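Serine-threonine phosphatase 2C (Toxoplasma gondii, PDB 2I44) probably removes phosphate from phosphoserine and phosphothreonine in proteins as a metal-dependent PP2C-family phosphatase, and binds calcium ions. Local coordinates at residues Val101-Pro106 with Ala146-Val150; Arg259-Thr265 with Thr314-Phe320. One frame throughout, in Å; residues are numbered along the deposited sequence.

Contact 1 of 2, residues Val101-Pro106 with Ala146-Val150; sequences VDEKLP and AKGFV
F149 packs against L105 and P106, and K147 against V101, where the hairpin between strands 137-146 and 149-155 meets the first turns of helix 98-130, part of the helical layer over one sheet of the PP2C alpha-beta-beta-alpha sandwich. The hairpin closes with a type I' turn, A146 to F149, whose ends pair by backbone hydrogen bonds in both directions. K147 can be followed outward. Its CB lies 4.0 Å from CD2 of L105; CG is anti to the backbone N (chi1 -164°) and the chain beyond stays extended, which carries CD to within 3.9 Å of CG1 of V101. CE passes both that methyl and OD1 of D102, and NZ ends 3.3 Å from CG1 of V101. The ammonium is 4.0 Å from OD1 of D102, beyond salt-bridge range, and any attraction is probably modest. The F149 ring sits among D102, L105 and P106: CD2 meets CD2 of L105 at 3.6 Å, while the D102 carboxylate lies near CE2, its plane turned 74° from the ring. V251 and R253 of strand 248-253 also touch F149. Over one ring face, CG of P106 makes a CH-pi contact, 4.1 Å from the F149 ring centroid and displaced toward the CE1-CZ rim.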
loop_
_atom_site.group_PDB
_atom_site.type_symbol
_atom_site.label_atom_id
_atom_site.label_comp_id
_atom_site.label_asym_id
_atom_site.label_seq_id
_atom_site.Cartn_x
_atom_site.Cartn_y
_atom_site.Cartn_z
ATOM N N VAL A 101 15.124 21.528 9.235
ATOM C CA VAL A 101 14.943 20.218 8.632
ATOM C C VAL A 101 13.488 19.830 8.833
ATOM O O VAL A 101 12.722 19.714 7.876
ATOM C CB VAL A 101 15.831 19.156 9.307
ATOM C CG1 VAL A 101 15.455 17.767 8.799
ATOM C CG2 VAL A 101 17.291 19.438 9.012
ATOM N N ASP A 102 13.114 19.654 10.095
ATOM C CA ASP A 102 11.756 19.273 10.458
ATOM C C ASP A 102 10.687 20.134 9.809
ATOM O O ASP A 102 9.522 19.750 9.753
ATOM C CB ASP A 102 11.597 19.309 11.976
ATOM C CG ASP A 102 12.241 18.118 12.646
ATOM O OD1 ASP A 102 13.275 17.636 12.139
ATOM O OD2 ASP A 102 11.719 17.669 13.685
ATOM N N GLU A 103 11.077 21.298 9.306
ATOM C CA GLU A 103 10.114 22.177 8.671
ATOM C C GLU A 103 10.026 21.954 7.170
ATOM O O GLU A 103 8.968 22.138 6.573
ATOM C CB GLU A 103 10.470 23.633 8.959
ATOM C CG GLU A 103 9.537 24.630 8.307
ATOM C CD GLU A 103 9.679 26.020 8.896
ATOM O OE1 GLU A 103 10.826 26.514 8.989
ATOM O OE2 GLU A 103 8.643 26.618 9.266
ATOM N N LYS A 104 11.133 21.548 6.560
ATOM C CA LYS A 104 11.156 21.337 5.117
ATOM C C LYS A 104 11.066 19.865 4.707
ATOM O O LYS A 104 10.577 19.545 3.625
ATOM C CB LYS A 104 12.429 21.960 4.531
ATOM C CG LYS A 104 12.622 23.420 4.947
ATOM C CD LYS A 104 13.899 24.027 4.379
ATOM C CE LYS A 104 13.780 24.280 2.886
ATOM N NZ LYS A 104 15.041 24.847 2.317
ATOM N N LEU A 105 11.525 18.980 5.585
ATOM C CA LEU A 105 11.529 17.544 5.321
ATOM C C LEU A 105 10.175 16.970 4.898
ATOM O O LEU A 105 10.114 16.156 3.981
ATOM C CB LEU A 105 12.064 16.788 6.546
ATOM C CG LEU A 105 12.398 15.298 6.382
ATOM C CD1 LEU A 105 13.381 15.106 5.239
ATOM C CD2 LEU A 105 12.987 14.753 7.670
ATOM N N PRO A 106 9.075 17.383 5.557
ATOM C CA PRO A 106 7.751 16.865 5.194
ATOM C C PRO A 106 7.360 17.057 3.734
ATOM O O PRO A 106 6.922 16.109 3.083
ATOM C CB PRO A 106 6.819 17.605 6.150
ATOM C CG PRO A 106 7.667 17.737 7.375
ATOM C CD PRO A 106 8.992 18.184 6.792
ATOM N N ALA A 146 11.590 8.376 7.846
ATOM C CA ALA A 146 12.804 9.176 7.707
ATOM C C ALA A 146 12.868 10.241 8.796
ATOM O O ALA A 146 12.011 11.128 8.864
ATOM C CB ALA A 146 12.847 9.835 6.333
ATOM N N LYS A 147 13.886 10.132 9.645
ATOM C CA LYS A 147 14.123 11.064 10.743
ATOM C C LYS A 147 12.854 11.484 11.488
ATOM O O LYS A 147 12.513 12.666 11.538
ATOM C CB LYS A 147 14.847 12.312 10.224
ATOM C CG LYS A 147 15.475 13.169 11.321
ATOM C CD LYS A 147 16.045 14.470 10.770
ATOM C CE LYS A 147 16.670 15.313 11.879
ATOM N NZ LYS A 147 17.122 16.655 11.401
ATOM N N GLY A 148 12.151 10.510 12.054
ATOM C CA GLY A 148 10.950 10.818 12.812
ATOM C C GLY A 148 9.682 11.104 12.032
ATOM O O GLY A 148 8.644 11.373 12.631
ATOM N N PHE A 149 9.752 11.051 10.707
ATOM C CA PHE A 149 8.578 11.300 9.882
ATOM C C PHE A 149 8.218 10.072 9.066
ATOM O O PHE A 149 9.093 9.321 8.632
ATOM C CB PHE A 149 8.826 12.463 8.922
ATOM C CG PHE A 149 8.853 13.808 9.587
ATOM C CD1 PHE A 149 7.676 14.399 10.035
ATOM C CD2 PHE A 149 10.057 14.477 9.783
ATOM C CE1 PHE A 149 7.697 15.639 10.672
ATOM C CE2 PHE A 149 10.095 15.718 10.419
ATOM C CZ PHE A 149 8.912 16.302 10.866
ATOM N N VAL A 150 6.921 9.866 8.871
ATOM C CA VAL A 150 6.451 8.756 8.067
ATOM C C VAL A 150 5.587 9.336 6.964
ATOM O O VAL A 150 4.546 9.941 7.229
ATOM C CB VAL A 150 5.626 7.748 8.886
ATOM C CG1 VAL A 150 5.088 6.653 7.969
ATOM C CG2 VAL A 150 6.496 7.135 9.960
#

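Contact 2 of 2, residues Arg259-Thr265 with Thr314-Phe320; sequences RVMILAT and TAMTVFF
M261 pairs with V318, and L263 with M316, as antiparallel hydrogen-bonded pairs joining strands 258-264 and 313-320, neighbours within one sheet of the PP2C beta-sandwich. Each pair has two bonds, and M261 N to V318 O, at 2.8 Å and 164°, is the straightest of the four. Toward the ends the pairing slackens: F320 N reaches R259 O at 3.3 Å from above the carbonyl plane, and T265 N reaches T314 O at 3.3 Å within it. A water donates to both R259 O and F320 O, bridging the two carbonyl oxygens at this end. CA-H...O contacts, such as V260 CA to V318 O, fill in between the amide bonds.

Side chains sort onto two faces. On one, V260 lies alongside F319 and its CG2, anti to the backbone N, sits over the ring, 3.9 Å from the F319 centroid and 19° off the normal. I262 CG1 meets T317 CG2 on this same face. On the other, the CB atoms of L263 and M316 meet at 4.2 Å, and CZ of F320 lies 3.9 Å from CB of M261. Helices 274-286 and 291-305 cover the V260 face through M282, P291 and L295, while F56 of the opposing sheet touches L263 and V318.

Farther out, R259 and V260 both face G163, forming a classic beta bulge, and R259 NE makes a salt bridge with E165 while NH1 bonds to P256 O. At the other end D38 OD2 is hydrogen-bonded to OG1 of both T265 and T314, T28 OG1 also bonds the latter, and T265, about 5 Å from a calcium ion, N-caps helix 266-269 through a weak bond to G267 N. The chemistry thus passes from amide bonds and apolar packing to a polar end that probably helps position the start of helix 266-269, whose first residue, D266, is a calcium ligand.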
loop_
_atom_site.group_PDB
_atom_site.type_symbol
_atom_site.label_atom_id
_atom_site.label_comp_id
_atom_site.label_asym_id
_atom_site.label_seq_id
_atom_site.Cartn_x
_atom_site.Cartn_y
_atom_site.Cartn_z
ATOM N N ARG A 259 2.829 3.716 18.708
ATOM C CA ARG A 259 3.201 2.350 19.053
ATOM C C ARG A 259 3.325 1.360 17.906
ATOM O O ARG A 259 4.265 0.566 17.865
ATOM C CB ARG A 259 2.193 1.791 20.058
ATOM C CG ARG A 259 2.151 2.529 21.378
ATOM C CD ARG A 259 3.207 2.010 22.340
ATOM N NE ARG A 259 3.259 2.820 23.555
ATOM C CZ ARG A 259 3.795 4.037 23.629
ATOM N NH1 ARG A 259 4.342 4.594 22.551
ATOM N NH2 ARG A 259 3.776 4.703 24.779
ATOM N N VAL A 260 2.383 1.388 16.975
ATOM C CA VAL A 260 2.442 0.425 15.895
ATOM C C VAL A 260 1.748 0.867 14.613
ATOM O O VAL A 260 0.739 1.567 14.637
ATOM C CB VAL A 260 1.846 -0.921 16.370
ATOM C CG1 VAL A 260 0.419 -0.703 16.869
ATOM C CG2 VAL A 260 1.884 -1.948 15.252
HETATM N N MSE A 261 2.325 0.467 13.489
HETATM C CA MSE A 261 1.774 0.774 12.182
HETATM C C MSE A 261 1.552 -0.577 11.520
HETATM O O MSE A 261 2.392 -1.474 11.632
HETATM C CB MSE A 261 2.763 1.626 11.376
HETATM C CG MSE A 261 2.308 1.963 9.962
HETATM SE SE MSE A 261 3.543 3.174 9.063
HETATM C CE MSE A 261 2.455 4.765 9.092
ATOM N N ILE A 262 0.414 -0.731 10.851
ATOM C CA ILE A 262 0.093 -1.989 10.192
ATOM C C ILE A 262 -0.276 -1.759 8.735
ATOM O O ILE A 262 -1.257 -1.074 8.434
ATOM C CB ILE A 262 -1.099 -2.702 10.884
ATOM C CG1 ILE A 262 -0.764 -2.989 12.349
ATOM C CG2 ILE A 262 -1.434 -3.998 10.147
ATOM C CD1 ILE A 262 -1.912 -3.606 13.129
ATOM N N LEU A 263 0.520 -2.317 7.833
ATOM C CA LEU A 263 0.229 -2.204 6.413
ATOM C C LEU A 263 -0.369 -3.553 6.033
ATOM O O LEU A 263 0.213 -4.598 6.335
ATOM C CB LEU A 263 1.503 -1.937 5.600
ATOM C CG LEU A 263 2.263 -0.629 5.866
ATOM C CD1 LEU A 263 3.181 -0.795 7.066
ATOM C CD2 LEU A 263 3.082 -0.241 4.634
ATOM N N ALA A 264 -1.530 -3.540 5.388
ATOM C CA ALA A 264 -2.177 -4.788 5.010
ATOM C C ALA A 264 -3.146 -4.654 3.836
ATOM O O ALA A 264 -3.631 -3.565 3.525
ATOM C CB ALA A 264 -2.903 -5.367 6.224
ATOM N N THR A 265 -3.423 -5.775 3.183
ATOM C CA THR A 265 -4.356 -5.794 2.061
ATOM C C THR A 265 -5.780 -5.934 2.594
ATOM O O THR A 265 -5.980 -6.188 3.794
ATOM C CB THR A 265 -4.055 -6.966 1.108
ATOM O OG1 THR A 265 -4.095 -8.199 1.832
ATOM C CG2 THR A 265 -2.684 -6.800 0.492
ATOM N N THR A 314 -2.255 -10.436 3.645
ATOM C CA THR A 314 -0.886 -10.034 3.917
ATOM C C THR A 314 -0.885 -8.940 4.967
ATOM O O THR A 314 -1.646 -7.969 4.874
ATOM C CB THR A 314 -0.194 -9.514 2.643
ATOM O OG1 THR A 314 -0.040 -10.596 1.718
ATOM C CG2 THR A 314 1.178 -8.930 2.960
ATOM N N ALA A 315 -0.029 -9.104 5.968
ATOM C CA ALA A 315 0.082 -8.125 7.035
ATOM C C ALA A 315 1.552 -7.850 7.345
ATOM O O ALA A 315 2.368 -8.765 7.412
ATOM C CB ALA A 315 -0.639 -8.624 8.283
HETATM N N MSE A 316 1.879 -6.576 7.503
HETATM C CA MSE A 316 3.232 -6.151 7.822
HETATM C C MSE A 316 3.063 -5.272 9.054
HETATM O O MSE A 316 2.378 -4.253 8.999
HETATM C CB MSE A 316 3.825 -5.334 6.660
HETATM C CG MSE A 316 5.270 -4.869 6.867
HETATM SE SE MSE A 316 5.957 -3.783 5.388
HETATM C CE MSE A 316 6.443 -5.212 4.187
ATOM N N THR A 317 3.660 -5.684 10.168
ATOM C CA THR A 317 3.567 -4.934 11.413
ATOM C C THR A 317 4.871 -4.216 11.746
ATOM O O THR A 317 5.949 -4.796 11.661
ATOM C CB THR A 317 3.190 -5.863 12.594
ATOM O OG1 THR A 317 4.044 -7.016 12.599
ATOM C CG2 THR A 317 1.741 -6.315 12.475
ATOM N N VAL A 318 4.762 -2.947 12.124
ATOM C CA VAL A 318 5.929 -2.145 12.464
ATOM C C VAL A 318 5.727 -1.503 13.836
ATOM O O VAL A 318 4.799 -0.725 14.035
ATOM C CB VAL A 318 6.158 -1.028 11.415
ATOM C CG1 VAL A 318 7.408 -0.232 11.762
ATOM C CG2 VAL A 318 6.272 -1.637 10.020
ATOM N N PHE A 319 6.594 -1.840 14.785
ATOM C CA PHE A 319 6.494 -1.281 16.129
ATOM C C PHE A 319 7.617 -0.273 16.329
ATOM O O PHE A 319 8.795 -0.625 16.286
ATOM C CB PHE A 319 6.592 -2.394 17.180
ATOM C CG PHE A 319 5.432 -3.355 17.159
ATOM C CD1 PHE A 319 4.313 -3.138 17.959
ATOM C CD2 PHE A 319 5.451 -4.467 16.321
ATOM C CE1 PHE A 319 3.230 -4.010 17.925
ATOM C CE2 PHE A 319 4.371 -5.350 16.279
ATOM C CZ PHE A 319 3.260 -5.122 17.081
ATOM N N PHE A 320 7.241 0.982 16.536
ATOM C CA PHE A 320 8.203 2.049 16.728
ATOM C C PHE A 320 8.935 1.906 18.060
ATOM O O PHE A 320 8.455 1.244 18.979
ATOM C CB PHE A 320 7.483 3.395 16.667
ATOM C CG PHE A 320 6.753 3.631 15.373
ATOM C CD1 PHE A 320 7.456 3.802 14.181
ATOM C CD2 PHE A 320 5.361 3.661 15.342
ATOM C CE1 PHE A 320 6.785 4.000 12.975
ATOM C CE2 PHE A 320 4.677 3.859 14.138
ATOM C CZ PHE A 320 5.393 4.028 12.951
HETATM O O HOH W 1 6.152 0.013 19.743
#

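Contact 2 is core: twelve of its fourteen touching residues are buried and its centre lies about 11 Å from that of the chain. Contact 1, about 21 Å out, is only partly buried. The two hold different layers of the sandwich, helix against hairpin in contact 1 and strand beside strand in contact 2. Accordingly, no hydrogen bond crosses contact 1, whereas six backbone bonds cross contact 2, which buries 617 Å² against 317 Å². Their centres are 20 Å apart, yet the layers meet where CG1 of V150 packs 3.4 Å from CE of M261, a selenomethionine. Contact 2 alone runs toward the calcium site; contact 1 lies away from it.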